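Local coordinates for protein DR2417 (Deinococcus radiodurans, PDB 4XWW) that probably degrades and matures RNA as a 5'-3' exoribonuclease, and possibly an endonuclease, of the metallo-beta-lactamase superfamily, working as a homodimer, at residues A[251-254]-A[255-258]; A[270-273]-A[274-278]; A[291-294]-A[295-299]. All blocks are in the same frame, centred on the assembly; numbering follows the deposited sequence.

In the fold
All three contacts are local ones within the beta-CASP domain, and they follow one another along the chain: contact 1 on helix 249-261, contact 2 at the start of helix 271-282, contact 3 where a loop runs into the short helix 295-298. Their centres lie about 15 to 17 Å apart around the edge strand 265-269 of the domain's parallel five-stranded sheet. Contact 1 touches both others: I252 CD1 lies 3.8 Å from M273 SD, and L256 CD2 is 3.8 Å from F292 CE1. Contacts 2 and 3 do not touch. Contact 2 meets the RNA, R251 of contact 1 reaches the predicted substrate residue H377, and contact 3 is surface packing, its nearest atom about 11 Å from the RNA.

Contact 1 of 3, residues A[251-254]-A[255-258]; sequences RIQN and ILDL
The flat groups that meet here are the amide of Q253 and the carboxylate of D257, one helical turn apart, their planes 54° from each other. NE2 of Q253 donates to OD2 of D257 at 3.2 Å, and the bond is nearly straight at 171°. The acceptor lies close to the amide plane, whereas the donor comes to OD2 from above the carboxylate plane. Q253 reaches D257 because its chain leaves with CG anti to the backbone N (chi1 176°) and then bends at chi2. The other end of the amide is held as well: OE1 accepts from the backbone N of N287, so the group is fixed from two sides.

A water lies between N254 OD1, at 2.7 Å, and OD2 of D257; the latter approach is unusually short, so how the water shares its protons is left open. ND2 of N254 turns to the carbonyl of V182.

The apolar positions pack mainly against the backbone of the previous turn. CG1 of I255 lies 3.1 Å from the R251 carbonyl O, and CD1 of I255 also approaches the R251 side chain, 4.0 Å from its CG. On the face toward strand 265-269, I252 CG2 and L256 CG are 4.3 Å apart, with I252 resting on M268 and L256 on V266. L258 packs instead on helix 222-234. The polar end of R251 leaves the helix for a salt bridge with E222 and hydrogen bonds to S343 and H377.

Backbone bonds from I255, L256, D257 and L258 to the carbonyls four residues earlier make this a regular alpha-helix, one that packs on an edge strand of the parallel beta-CASP sheet and carries an arginine in toward the predicted substrate site.

Contact 2 of 3, residues A[270-273]-A[274-278]; sequences GRSM and IKYAQ. With nucleotides of chain C.
The helix starts right after its N-cap residue G270, and the amides of I274, K275, Y276 and A277 each bond to the carbonyl four residues earlier, beginning with I274 N to G270 O at 3.2 Å. This first turn faces the RNA. The backbone N of S272 donates to OP2 of U6 of chain C at 2.9 Å, so the phosphate sits at the N-terminal end of the helix, where the helix dipole would favour its charge. The next phosphate is taken by R271: its NH1 points to OP2 of U7 of chain C at 3.1 Å, in the guanidinium plane and almost straight at 177°. One face of the R271 guanidinium lies over the base of U6 of chain C, whose N3 sits 3.8 Å above that plane and to one side of its middle; R271 CD is 3.5 Å from C5 of the same base. CG anti to the backbone N (chi1 -169°) and a bend at chi3 carry the arginine there. S272 OG is buried without a hydrogen-bonding partner in the model; it lies at the edge of the Y276 ring, 3.8 Å from CE2, and 3.7 Å from K275 NZ. On the protein side, M273 and A277 pack on M268 of strand 265-269, Y276 rests on L114 and K275 on E117, both of helix 109-122.

Contact 3 of 3, residues A[291-294]-A[295-299]; sequences PFLT and SEEVG
This is a helix N-cap with a capping box, at the surface of the beta-CASP domain where an irregular segment, 291-294, runs into the short, weakly bonded helix 295-298. T294 is the N-cap residue. Its OG1 accepts from the backbone N of E297 at 3.2 Å, and in return OE1 of E297 takes the backbone N of T294 at 3.0 Å. With chi1 at 63°, T294 OG1 turns back toward the first turn. The E297 side chain runs out straight past CG, and its carboxylate oxygen receives the amide on its anti side, 35° out of the plane. V298 N adds a backbone bond to T294 O. E296 has its main partner elsewhere, OE2 forming a salt bridge with K331.

The segment before the cap is anchored to the edge strand 265-269: L293 shares backbone hydrogen bonds with V266, and P291 O accepts from R265. V298 packs inward on V267 and on V306 and F308 of strand 306-310. L293, just before the cap, and V298, four residues after it, form a hydrophobic staple, with CD1 of L293 3.7 Å from CG1 of V298.

Contact 1 of 3, residues A[251-254]-A[255-258]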
ATOM      1  N   ARG A 251     -25.561   5.084   5.563  1.00 19.12           N
ATOM      2  CA  ARG A 251     -24.720   6.290   5.617  1.00 19.90           C
ATOM      3  C   ARG A 251     -25.269   7.407   4.724  1.00 15.65           C
ATOM      4  O   ARG A 251     -25.439   8.557   5.164  1.00 17.07           O
ATOM      5  CB  ARG A 251     -23.292   5.931   5.204  1.00 21.90           C
ATOM      6  CG  ARG A 251     -22.234   7.066   5.314  1.00 20.39           C
ATOM      7  CD  ARG A 251     -21.663   7.228   6.730  1.00 19.28           C
ATOM      8  NE  ARG A 251     -21.200   5.970   7.305  1.00 15.42           N
ATOM      9  CZ  ARG A 251     -20.010   5.410   7.093  1.00 21.08           C
ATOM     10  NH1 ARG A 251     -19.089   6.019   6.321  1.00 18.82           N
ATOM     11  NH2 ARG A 251     -19.735   4.246   7.690  1.00 17.42           N
ATOM     12  N   ILE A 252     -25.537   7.073   3.467  1.00 17.03           N
ATOM     13  CA  ILE A 252     -26.014   8.073   2.526  1.00 18.99           C
ATOM     14  C   ILE A 252     -27.402   8.582   2.920  1.00 20.60           C
ATOM     15  O   ILE A 252     -27.658   9.780   2.871  1.00 17.68           O
ATOM     16  CB  ILE A 252     -26.025   7.528   1.094  1.00 16.47           C
ATOM     17  CG1 ILE A 252     -24.581   7.226   0.671  1.00 23.96           C
ATOM     18  CG2 ILE A 252     -26.629   8.552   0.159  1.00 19.09           C
ATOM     19  CD1 ILE A 252     -24.441   6.440  -0.633  1.00 20.80           C
ATOM     20  N   GLN A 253     -28.299   7.692   3.326  1.00 20.19           N
ATOM     21  CA  GLN A 253     -29.630   8.154   3.731  1.00 19.83           C
ATOM     22  C   GLN A 253     -29.523   9.118   4.912  1.00 20.92           C
ATOM     23  O   GLN A 253     -30.160  10.173   4.934  1.00 20.19           O
ATOM     24  CB  GLN A 253     -30.545   6.990   4.113  1.00 18.37           C
ATOM     25  CG  GLN A 253     -31.908   7.458   4.639  1.00 23.84           C
ATOM     26  CD  GLN A 253     -32.787   8.059   3.550  1.00 26.94           C
ATOM     27  OE1 GLN A 253     -32.823   7.566   2.422  1.00 26.01           O
ATOM     28  NE2 GLN A 253     -33.533   9.108   3.896  1.00 23.65           N
ATOM     29  N   ASN A 254     -28.703   8.762   5.890  1.00 21.21           N
ATOM     30  CA  ASN A 254     -28.529   9.645   7.042  1.00 21.09           C
ATOM     31  C   ASN A 254     -27.940  10.997   6.630  1.00 19.79           C
ATOM     32  O   ASN A 254     -28.301  12.029   7.189  1.00 20.19           O
ATOM     33  CB  ASN A 254     -27.663   8.961   8.106  1.00 20.42           C
ATOM     34  CG  ASN A 254     -28.370   7.778   8.763  1.00 23.40           C
ATOM     35  OD1 ASN A 254     -29.606   7.720   8.816  1.00 25.30           O
ATOM     36  ND2 ASN A 254     -27.587   6.849   9.298  1.00 23.08           N
ATOM     37  N   ILE A 255     -27.084  11.000   5.613  1.00 16.69           N
ATOM     38  CA  ILE A 255     -26.552  12.254   5.088  1.00 20.09           C
ATOM     39  C   ILE A 255     -27.658  13.060   4.381  1.00 21.41           C
ATOM     40  O   ILE A 255     -27.721  14.283   4.507  1.00 19.23           O
ATOM     41  CB  ILE A 255     -25.367  11.992   4.133  1.00 18.03           C
ATOM     42  CG1 ILE A 255     -24.184  11.432   4.939  1.00 22.17           C
ATOM     43  CG2 ILE A 255     -25.024  13.251   3.312  1.00 17.44           C
ATOM     44  CD1 ILE A 255     -23.182  10.697   4.069  1.00 19.99           C
ATOM     45  N   LEU A 256     -28.533  12.378   3.649  1.00 20.55           N
ATOM     46  CA  LEU A 256     -29.652  13.073   3.005  1.00 27.32           C
ATOM     47  C   LEU A 256     -30.507  13.779   4.049  1.00 26.79           C
ATOM     48  O   LEU A 256     -30.898  14.936   3.878  1.00 26.46           O
ATOM     49  CB  LEU A 256     -30.518  12.108   2.194  1.00 19.97           C
ATOM     50  CG  LEU A 256     -29.785  11.321   1.109  1.00 24.39           C
ATOM     51  CD1 LEU A 256     -30.798  10.492   0.284  1.00 27.27           C
ATOM     52  CD2 LEU A 256     -28.955  12.225   0.210  1.00 20.04           C
ATOM     53  N   ASP A 257     -30.768  13.081   5.147  1.00 20.95           N
ATOM     54  CA  ASP A 257     -31.636  13.645   6.167  1.00 22.80           C
ATOM     55  C   ASP A 257     -30.965  14.799   6.909  1.00 21.58           C
ATOM     56  O   ASP A 257     -31.594  15.826   7.144  1.00 25.87           O
ATOM     57  CB  ASP A 257     -32.093  12.557   7.134  1.00 23.28           C
ATOM     58  CG  ASP A 257     -33.107  11.602   6.498  1.00 24.45           C
ATOM     59  OD1 ASP A 257     -33.961  12.061   5.707  1.00 28.72           O
ATOM     60  OD2 ASP A 257     -33.029  10.390   6.762  1.00 25.02           O
ATOM     61  N   LEU A 258     -29.687  14.661   7.260  1.00 19.40           N
ATOM     62  CA  LEU A 258     -29.019  15.782   7.928  1.00 21.65           C
ATOM     63  C   LEU A 258     -28.844  16.962   6.986  1.00 23.37           C
ATOM     64  O   LEU A 258     -28.886  18.107   7.423  1.00 23.54           O
ATOM     65  CB  LEU A 258     -27.663  15.369   8.512  1.00 19.42           C
ATOM     66  CG  LEU A 258     -26.490  15.082   7.579  1.00 20.74           C
ATOM     67  CD1 LEU A 258     -25.677  16.359   7.257  1.00 21.30           C
ATOM     68  CD2 LEU A 258     -25.614  14.006   8.212  1.00 24.02           C
TER
HETATM   69  O   HOH W   1     -31.742   9.418   8.683  1.00 27.51           O

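Contact 2 of 3, residues A[270-273]-A[274-278]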
ATOM      1  N   GLY A 270     -21.352  10.708  -9.812  1.00 29.34           N
ATOM      2  CA  GLY A 270     -20.568   9.528 -10.113  1.00 25.86           C
ATOM      3  C   GLY A 270     -21.540   8.447 -10.522  1.00 31.48           C
ATOM      4  O   GLY A 270     -22.569   8.249  -9.860  1.00 32.19           O
ATOM      5  N   ARG A 271     -21.219   7.764 -11.616  1.00 29.43           N
ATOM      6  CA  ARG A 271     -22.102   6.735 -12.169  1.00 36.20           C
ATOM      7  C   ARG A 271     -22.583   5.761 -11.102  1.00 28.12           C
ATOM      8  O   ARG A 271     -23.781   5.460 -10.997  1.00 31.42           O
ATOM      9  CB  ARG A 271     -21.390   5.955 -13.277  1.00 42.87           C
ATOM     10  CG  ARG A 271     -22.338   5.072 -14.068  1.00 52.96           C
ATOM     11  CD  ARG A 271     -21.629   3.922 -14.766  1.00 57.38           C
ATOM     12  NE  ARG A 271     -20.736   4.360 -15.837  1.00 58.25           N
ATOM     13  CZ  ARG A 271     -20.569   3.699 -16.979  1.00 56.71           C
ATOM     14  NH1 ARG A 271     -19.736   4.158 -17.902  1.00 57.63           N
ATOM     15  NH2 ARG A 271     -21.244   2.577 -17.200  1.00 57.04           N
ATOM     16  N   SER A 272     -21.644   5.281 -10.299  1.00 29.72           N
ATOM     17  CA  SER A 272     -21.957   4.277  -9.292  1.00 31.37           C
ATOM     18  C   SER A 272     -22.907   4.807  -8.203  1.00 28.17           C
ATOM     19  O   SER A 272     -23.765   4.073  -7.716  1.00 28.23           O
ATOM     20  CB  SER A 272     -20.666   3.747  -8.666  1.00 35.35           C
ATOM     21  OG  SER A 272     -20.794   2.371  -8.351  1.00 45.48           O
ATOM     22  N   MET A 273     -22.760   6.071  -7.818  1.00 28.31           N
ATOM     23  CA  MET A 273     -23.665   6.658  -6.835  1.00 32.09           C
ATOM     24  C   MET A 273     -25.101   6.641  -7.337  1.00 34.51           C
ATOM     25  O   MET A 273     -26.023   6.284  -6.603  1.00 34.08           O
ATOM     26  CB  MET A 273     -23.264   8.096  -6.502  1.00 29.00           C
ATOM     27  CG  MET A 273     -22.205   8.194  -5.439  1.00 34.92           C
ATOM     28  SD  MET A 273     -22.799   7.788  -3.793  1.00 24.37           S
ATOM     29  CE  MET A 273     -21.231   7.722  -2.921  1.00 22.73           C
ATOM     30  N   ILE A 274     -25.278   7.041  -8.591  1.00 32.15           N
ATOM     31  CA  ILE A 274     -26.599   7.065  -9.213  1.00 29.71           C
ATOM     32  C   ILE A 274     -27.179   5.650  -9.307  1.00 37.44           C
ATOM     33  O   ILE A 274     -28.372   5.435  -9.078  1.00 33.28           O
ATOM     34  CB  ILE A 274     -26.522   7.716 -10.601  1.00 33.59           C
ATOM     35  CG1 ILE A 274     -26.128   9.187 -10.445  1.00 35.94           C
ATOM     36  CG2 ILE A 274     -27.845   7.596 -11.340  1.00 34.92           C
ATOM     37  CD1 ILE A 274     -25.346   9.750 -11.610  1.00 51.68           C
ATOM     38  N   LYS A 275     -26.315   4.686  -9.602  1.00 36.04           N
ATOM     39  CA  LYS A 275     -26.739   3.303  -9.750  1.00 34.06           C
ATOM     40  C   LYS A 275     -27.268   2.716  -8.445  1.00 33.46           C
ATOM     41  O   LYS A 275     -28.356   2.153  -8.424  1.00 32.66           O
ATOM     42  CB  LYS A 275     -25.592   2.430 -10.274  1.00 35.83           C
ATOM     43  CG  LYS A 275     -25.924   0.938 -10.260  1.00 41.00           C
ATOM     44  CD  LYS A 275     -24.745   0.080 -10.677  1.00 47.97           C
ATOM     45  CE  LYS A 275     -24.278  -0.801  -9.533  1.00 56.31           C
ATOM     46  NZ  LYS A 275     -22.830  -0.586  -9.252  1.00 57.92           N
ATOM     47  N   TYR A 276     -26.501   2.830  -7.361  1.00 26.18           N
ATOM     48  CA  TYR A 276     -26.942   2.266  -6.087  1.00 24.40           C
ATOM     49  C   TYR A 276     -28.140   3.023  -5.534  1.00 26.78           C
ATOM     50  O   TYR A 276     -29.037   2.411  -4.942  1.00 31.36           O
ATOM     51  CB  TYR A 276     -25.806   2.232  -5.058  1.00 26.25           C
ATOM     52  CG  TYR A 276     -24.903   1.051  -5.271  1.00 26.40           C
ATOM     53  CD1 TYR A 276     -25.225  -0.196  -4.751  1.00 27.35           C
ATOM     54  CD2 TYR A 276     -23.755   1.165  -6.036  1.00 33.48           C
ATOM     55  CE1 TYR A 276     -24.410  -1.294  -4.972  1.00 31.79           C
ATOM     56  CE2 TYR A 276     -22.928   0.077  -6.252  1.00 35.41           C
ATOM     57  CZ  TYR A 276     -23.260  -1.147  -5.725  1.00 33.59           C
ATOM     58  OH  TYR A 276     -22.434  -2.221  -5.962  1.00 31.25           O
ATOM     59  N   ALA A 277     -28.170   4.335  -5.750  1.00 28.42           N
ATOM     60  CA  ALA A 277     -29.285   5.152  -5.284  1.00 29.01           C
ATOM     61  C   ALA A 277     -30.579   4.684  -5.965  1.00 32.72           C
ATOM     62  O   ALA A 277     -31.645   4.627  -5.341  1.00 29.82           O
ATOM     63  CB  ALA A 277     -29.035   6.629  -5.560  1.00 28.83           C
ATOM     64  N   GLN A 278     -30.465   4.341  -7.245  1.00 26.18           N
ATOM     65  CA  GLN A 278     -31.613   3.869  -8.006  1.00 28.42           C
ATOM     66  C   GLN A 278     -32.146   2.570  -7.429  1.00 25.58           C
ATOM     67  O   GLN A 278     -33.343   2.446  -7.193  1.00 30.88           O
ATOM     68  CB  GLN A 278     -31.254   3.677  -9.476  1.00 36.80           C
ATOM     69  CG  GLN A 278     -31.333   4.944 -10.291  1.00 47.13           C
ATOM     70  CD  GLN A 278     -30.943   4.720 -11.737  1.00 63.30           C
ATOM     71  OE1 GLN A 278     -30.748   3.583 -12.171  1.00 72.19           O
ATOM     72  NE2 GLN A 278     -30.822   5.808 -12.493  1.00 60.53           N
TER
ATOM     73  P     U C   6     -17.512   6.334 -10.750  1.00 31.27           P
ATOM     74  OP1   U C   6     -17.494   7.817 -10.649  1.00 29.61           O
ATOM     75  OP2   U C   6     -18.770   5.568 -10.518  1.00 30.62           O
ATOM     76  O5'   U C   6     -17.007   5.924 -12.208  1.00 33.39           O
ATOM     77  C5'   U C   6     -15.720   6.288 -12.682  1.00 34.45           C
ATOM     78  C4'   U C   6     -15.399   5.580 -13.974  1.00 38.67           C
ATOM     79  O4'   U C   6     -15.351   4.147 -13.748  1.00 40.75           O
ATOM     80  C3'   U C   6     -16.430   5.745 -15.078  1.00 41.27           C
ATOM     81  O3'   U C   6     -16.297   6.963 -15.787  1.00 47.62           O
ATOM     82  C2'   U C   6     -16.211   4.502 -15.930  1.00 47.03           C
ATOM     83  O2'   U C   6     -15.060   4.648 -16.747  1.00 47.08           O
ATOM     84  C1'   U C   6     -15.905   3.462 -14.855  1.00 47.12           C
ATOM     85  N1    U C   6     -17.129   2.743 -14.417  1.00 46.30           N
ATOM     86  C2    U C   6     -17.502   1.624 -15.139  1.00 56.26           C
ATOM     87  O2    U C   6     -16.868   1.215 -16.096  1.00 60.84           O
ATOM     88  N3    U C   6     -18.644   0.997 -14.697  1.00 56.54           N
ATOM     89  C4    U C   6     -19.441   1.365 -13.632  1.00 58.48           C
ATOM     90  O4    U C   6     -20.441   0.697 -13.358  1.00 70.62           O
ATOM     91  C5    U C   6     -18.993   2.534 -12.936  1.00 48.01           C
ATOM     92  C6    U C   6     -17.885   3.161 -13.345  1.00 42.25           C
ATOM     93  P     U C   5     -17.862   2.363  -5.405  1.00 39.71           P
ATOM     94  OP1   U C   5     -16.721   2.475  -4.471  1.00 60.38           O
ATOM     95  OP2   U C   5     -19.082   3.162  -5.168  1.00 52.98           O
ATOM     96  O5'   U C   5     -17.340   2.695  -6.870  1.00 48.16           O
ATOM     97  C5'   U C   5     -16.852   4.011  -7.168  1.00 42.40           C
ATOM     98  C4'   U C   5     -15.795   3.960  -8.243  1.00 30.74           C
ATOM     99  O4'   U C   5     -15.309   2.602  -8.416  1.00 32.63           O
ATOM    100  C3'   U C   5     -16.256   4.346  -9.637  1.00 35.97           C
ATOM    101  O3'   U C   5     -16.380   5.751  -9.796  1.00 29.43           O
ATOM    102  C2'   U C   5     -15.160   3.730 -10.493  1.00 34.63           C
ATOM    103  O2'   U C   5     -13.963   4.475 -10.472  1.00 34.51           O
ATOM    104  C1'   U C   5     -14.953   2.396  -9.776  1.00 38.22           C
ATOM    105  N1    U C   5     -15.800   1.331 -10.331  1.00 41.43           N
ATOM    106  C2    U C   5     -15.345   0.685 -11.464  1.00 54.70           C
ATOM    107  O2    U C   5     -14.279   0.948 -11.991  1.00 57.84           O
ATOM    108  N3    U C   5     -16.182  -0.288 -11.947  1.00 57.01           N
ATOM    109  C4    U C   5     -17.404  -0.669 -11.437  1.00 55.96           C
ATOM    110  O4    U C   5     -18.039  -1.567 -11.991  1.00 62.35           O
ATOM    111  C5    U C   5     -17.811   0.054 -10.271  1.00 44.84           C
ATOM    112  C6    U C   5     -17.018   1.011  -9.774  1.00 46.60           C
ATOM    113  P     U C   7     -17.584   7.649 -16.425  1.00 55.22           P
ATOM    114  OP1   U C   7     -18.471   8.081 -15.318  1.00 60.85           O
ATOM    115  OP2   U C   7     -18.112   6.745 -17.474  1.00 63.36           O
ATOM    116  O5'   U C   7     -16.986   8.942 -17.136  1.00 58.89           O
ATOM    117  C5'   U C   7     -16.441  10.025 -16.363  1.00 58.16           C
ATOM    118  C4'   U C   7     -15.159  10.520 -16.991  1.00 59.80           C
ATOM    119  O4'   U C   7     -15.315  10.559 -18.437  1.00 63.33           O
ATOM    120  C3'   U C   7     -14.741  11.928 -16.586  1.00 66.65           C
ATOM    121  O3'   U C   7     -13.325  12.055 -16.625  1.00 74.28           O
ATOM    122  C2'   U C   7     -15.387  12.782 -17.669  1.00 66.16           C
ATOM    123  O2'   U C   7     -14.753  14.031 -17.843  1.00 71.57           O
ATOM    124  C1'   U C   7     -15.191  11.896 -18.898  1.00 62.93           C
ATOM    125  N1    U C   7     -16.171  12.129 -19.975  1.00 69.21           N
ATOM    126  C2    U C   7     -16.437  13.441 -20.322  1.00 73.54           C
ATOM    127  O2    U C   7     -15.907  14.392 -19.774  1.00 74.22           O
ATOM    128  N3    U C   7     -17.348  13.595 -21.336  1.00 72.95           N
ATOM    129  C4    U C   7     -18.005  12.601 -22.029  1.00 69.48           C
ATOM    130  O4    U C   7     -18.801  12.905 -22.919  1.00 66.23           O
ATOM    131  C5    U C   7     -17.673  11.272 -21.617  1.00 66.35           C
ATOM    132  C6    U C   7     -16.785  11.085 -20.633  1.00 63.47           C
TER

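Contact 3 of 3, residues A[291-294]-A[295-299]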
ATOM      1  N   PRO A 291     -35.883  16.213  -3.563  1.00 30.93           N
ATOM      2  CA  PRO A 291     -35.298  15.687  -4.801  1.00 31.26           C
ATOM      3  C   PRO A 291     -33.800  15.970  -4.945  1.00 33.35           C
ATOM      4  O   PRO A 291     -33.341  17.066  -4.589  1.00 30.35           O
ATOM      5  CB  PRO A 291     -36.085  16.416  -5.883  1.00 34.77           C
ATOM      6  CG  PRO A 291     -37.446  16.635  -5.251  1.00 37.33           C
ATOM      7  CD  PRO A 291     -37.182  16.887  -3.797  1.00 30.71           C
ATOM      8  N   PHE A 292     -33.044  14.995  -5.449  1.00 31.40           N
ATOM      9  CA  PHE A 292     -31.667  15.257  -5.873  1.00 30.06           C
ATOM     10  C   PHE A 292     -31.623  16.370  -6.915  1.00 29.78           C
ATOM     11  O   PHE A 292     -32.532  16.497  -7.745  1.00 33.12           O
ATOM     12  CB  PHE A 292     -31.024  14.000  -6.462  1.00 31.26           C
ATOM     13  CG  PHE A 292     -30.894  12.871  -5.491  1.00 35.81           C
ATOM     14  CD1 PHE A 292     -30.321  13.066  -4.244  1.00 41.50           C
ATOM     15  CD2 PHE A 292     -31.344  11.614  -5.827  1.00 26.23           C
ATOM     16  CE1 PHE A 292     -30.207  12.005  -3.347  1.00 40.38           C
ATOM     17  CE2 PHE A 292     -31.236  10.554  -4.934  1.00 28.57           C
ATOM     18  CZ  PHE A 292     -30.667  10.753  -3.697  1.00 34.24           C
ATOM     19  N   LEU A 293     -30.565  17.176  -6.873  1.00 31.18           N
ATOM     20  CA  LEU A 293     -30.314  18.197  -7.889  1.00 34.12           C
ATOM     21  C   LEU A 293     -29.083  17.837  -8.715  1.00 28.94           C
ATOM     22  O   LEU A 293     -28.282  17.003  -8.298  1.00 30.37           O
ATOM     23  CB  LEU A 293     -30.117  19.575  -7.248  1.00 31.31           C
ATOM     24  CG  LEU A 293     -31.270  20.269  -6.527  1.00 31.36           C
ATOM     25  CD1 LEU A 293     -30.850  21.667  -6.074  1.00 32.88           C
ATOM     26  CD2 LEU A 293     -32.484  20.354  -7.420  1.00 36.69           C
ATOM     27  N   THR A 294     -28.932  18.468  -9.877  1.00 30.26           N
ATOM     28  CA  THR A 294     -27.719  18.313 -10.669  1.00 35.42           C
ATOM     29  C   THR A 294     -26.714  19.381 -10.280  1.00 32.15           C
ATOM     30  O   THR A 294     -27.059  20.364  -9.629  1.00 33.80           O
ATOM     31  CB  THR A 294     -27.969  18.436 -12.177  1.00 31.84           C
ATOM     32  OG1 THR A 294     -28.442  19.752 -12.470  1.00 33.78           O
ATOM     33  CG2 THR A 294     -28.988  17.413 -12.639  1.00 36.88           C
ATOM     34  N   SER A 295     -25.477  19.201 -10.715  1.00 33.36           N
ATOM     35  CA  SER A 295     -24.430  20.164 -10.405  1.00 35.42           C
ATOM     36  C   SER A 295     -24.752  21.526 -11.008  1.00 36.22           C
ATOM     37  O   SER A 295     -24.398  22.563 -10.448  1.00 32.71           O
ATOM     38  CB  SER A 295     -23.077  19.671 -10.913  1.00 29.21           C
ATOM     39  OG  SER A 295     -23.082  19.562 -12.321  1.00 33.83           O
ATOM     40  N   GLU A 296     -25.430  21.522 -12.151  1.00 35.58           N
ATOM     41  CA  GLU A 296     -25.851  22.775 -12.766  1.00 44.19           C
ATOM     42  C   GLU A 296     -26.879  23.482 -11.887  1.00 34.65           C
ATOM     43  O   GLU A 296     -26.802  24.691 -11.674  1.00 35.38           O
ATOM     44  CB  GLU A 296     -26.415  22.522 -14.165  1.00 45.83           C
ATOM     45  CG  GLU A 296     -25.364  22.105 -15.183  1.00 45.92           C
ATOM     46  CD  GLU A 296     -25.179  20.593 -15.288  1.00 47.06           C
ATOM     47  OE1 GLU A 296     -25.674  19.836 -14.417  1.00 41.00           O
ATOM     48  OE2 GLU A 296     -24.529  20.161 -16.258  1.00 49.23           O
ATOM     49  N   GLU A 297     -27.814  22.711 -11.347  1.00 34.03           N
ATOM     50  CA  GLU A 297     -28.907  23.259 -10.551  1.00 35.91           C
ATOM     51  C   GLU A 297     -28.440  23.842  -9.209  1.00 33.93           C
ATOM     52  O   GLU A 297     -28.970  24.859  -8.763  1.00 34.94           O
ATOM     53  CB  GLU A 297     -29.973  22.176 -10.333  1.00 33.91           C
ATOM     54  CG  GLU A 297     -30.673  21.799 -11.643  1.00 35.92           C
ATOM     55  CD  GLU A 297     -31.661  20.646 -11.529  1.00 36.95           C
ATOM     56  OE1 GLU A 297     -31.519  19.786 -10.635  1.00 33.31           O
ATOM     57  OE2 GLU A 297     -32.591  20.624 -12.354  1.00 40.44           O
ATOM     58  N   VAL A 298     -27.460  23.213  -8.569  1.00 34.05           N
ATOM     59  CA  VAL A 298     -26.972  23.737  -7.284  1.00 32.62           C
ATOM     60  C   VAL A 298     -26.050  24.918  -7.461  1.00 37.15           C
ATOM     61  O   VAL A 298     -25.812  25.668  -6.523  1.00 40.91           O
ATOM     62  CB  VAL A 298     -26.238  22.694  -6.452  1.00 34.10           C
ATOM     63  CG1 VAL A 298     -27.168  21.576  -6.107  1.00 37.64           C
ATOM     64  CG2 VAL A 298     -24.950  22.207  -7.147  1.00 35.30           C
ATOM     65  N   GLY A 299     -25.540  25.091  -8.674  1.00 44.99           N
ATOM     66  CA  GLY A 299     -24.730  26.247  -8.992  1.00 33.19           C
ATOM     67  C   GLY A 299     -25.531  27.525  -8.857  1.00 34.60           C
ATOM     68  O   GLY A 299     -24.965  28.608  -8.745  1.00 35.70           O
TER